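Local atomic coordinates of PilO protein (Pseudomonas aeruginosa, PDB entry 5UVR), a protein that serves as an inner-membrane component of type IV pilus assembly, pairing with PilN as the foundation of the PilM/PilN/PilO/PilP complex essential for assembling a functional pilus. Residues T51-S54 / G55-L59. Sequence-based numbering, arbitrary orientation.
Sequences TFVS and GVSSL
Successive i to i+4 backbone bonds tie T51-S54 to G55-L59 through the last turns of the alpha-helix 46-57, running from G55 N to T51 O, from V56 N to F52 O and from S57 N to V53 O. The helix packs on the antiparallel sheet of the modified ferredoxin fold that forms the core region of PilO. Its buried side is carried by F52 and V56, one turn apart. The F52 ring, with CG anti to the backbone N (chi1 176°), offers a face to V56, and V56 CG2 sits over it in a CH-pi contact, 4.1 Å from the ring centroid and offset toward the rim carbons CE1 and CZ. V56 CG2 also lies 3.5 Å from F52 O and so touches both the ring and the backbone of F52. Beyond this pair, F52 also meets I8 of helix 4-10 and M83 of strand 81-86, while V56 touches V63.

On the outer side two serines fold their hydroxyls back onto the preceding turn. S57 OG, beside its backbone N (chi1 -60°) and anti to the carbonyl carbon, donates to V53 O at 2.7 Å from above the carbonyl plane; S57 N reaches that oxygen from the opposite face, at 2.9 Å, so two donors grip one acceptor. V53 CG1 flanks the hydroxyl at 4.1 Å from S57 OG. At S58 the backbone bond from S58 N to S54 O is weak (N-H...O angle 125°), and S58 OG gives S54 O a second donor at 2.8 Å, tilted out of the carbonyl plane.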
loop_
_atom_site.group_PDB
_atom_site.type_symbol
_atom_site.label_atom_id
_atom_site.label_comp_id
_atom_site.label_asym_id
_atom_site.label_seq_id
_atom_site.Cartn_x
_atom_site.Cartn_y
_atom_site.Cartn_z
ATOM N N THR A 51 9.930 -7.702 1.650
ATOM C CA THR A 51 10.453 -6.767 2.639
ATOM C C THR A 51 9.568 -5.532 2.727
ATOM O O THR A 51 9.297 -5.024 3.824
ATOM C CB THR A 51 11.891 -6.384 2.284
ATOM O OG1 THR A 51 12.713 -7.554 2.351
ATOM C CG2 THR A 51 12.435 -5.365 3.253
ATOM N N PHE A 52 9.097 -5.053 1.578
ATOM C CA PHE A 52 8.166 -3.922 1.556
ATOM C C PHE A 52 6.867 -4.241 2.302
ATOM O O PHE A 52 6.402 -3.442 3.126
ATOM C CB PHE A 52 7.880 -3.531 0.109
ATOM C CG PHE A 52 6.859 -2.429 -0.033
ATOM C CD1 PHE A 52 7.163 -1.139 0.357
ATOM C CD2 PHE A 52 5.616 -2.680 -0.589
ATOM C CE1 PHE A 52 6.229 -0.111 0.217
ATOM C CE2 PHE A 52 4.677 -1.659 -0.729
ATOM C CZ PHE A 52 4.993 -0.373 -0.323
ATOM N N VAL A 53 6.240 -5.383 1.999
ATOM C CA VAL A 53 4.985 -5.737 2.669
ATOM C C VAL A 53 5.190 -5.833 4.181
ATOM O O VAL A 53 4.370 -5.343 4.974
ATOM C CB VAL A 53 4.421 -7.044 2.079
ATOM C CG1 VAL A 53 3.233 -7.546 2.922
ATOM C CG2 VAL A 53 3.982 -6.842 0.644
ATOM N N SER A 54 6.300 -6.436 4.608
ATOM C CA SER A 54 6.599 -6.500 6.037
ATOM C C SER A 54 6.827 -5.113 6.614
ATOM O O SER A 54 6.432 -4.833 7.748
ATOM C CB SER A 54 7.823 -7.376 6.282
ATOM O OG SER A 54 7.478 -8.725 6.062
ATOM N N GLY A 55 7.478 -4.238 5.856
ATOM C CA GLY A 55 7.692 -2.885 6.339
ATOM C C GLY A 55 6.387 -2.158 6.582
ATOM O O GLY A 55 6.199 -1.523 7.622
ATOM N N VAL A 56 5.462 -2.243 5.627
ATOM C CA VAL A 56 4.174 -1.582 5.809
ATOM C C VAL A 56 3.440 -2.204 6.985
ATOM O O VAL A 56 2.850 -1.502 7.813
ATOM C CB VAL A 56 3.344 -1.658 4.515
ATOM C CG1 VAL A 56 1.929 -1.131 4.746
ATOM C CG2 VAL A 56 4.038 -0.873 3.404
ATOM N N SER A 57 3.519 -3.528 7.105
ATOM C CA SER A 57 2.827 -4.247 8.167
ATOM C C SER A 57 3.353 -3.886 9.549
ATOM O O SER A 57 2.636 -4.066 10.536
ATOM C CB SER A 57 2.963 -5.760 7.936
ATOM O OG SER A 57 2.411 -6.165 6.687
ATOM N N SER A 58 4.592 -3.409 9.642
ATOM C CA SER A 58 5.232 -3.103 10.910
ATOM C C SER A 58 5.091 -1.641 11.318
ATOM O O SER A 58 5.601 -1.258 12.374
ATOM C CB SER A 58 6.715 -3.480 10.837
ATOM O OG SER A 58 6.836 -4.843 10.476
ATOM N N LEU A 59 4.424 -0.823 10.515
ATOM C CA LEU A 59 4.226 0.572 10.888
ATOM C C LEU A 59 3.364 0.658 12.146
ATOM O O LEU A 59 2.437 -0.143 12.326
ATOM C CB LEU A 59 3.564 1.343 9.741
ATOM C CG LEU A 59 4.390 1.491 8.460
ATOM C CD1 LEU A 59 3.517 2.024 7.340
ATOM C CD2 LEU A 59 5.593 2.387 8.700
#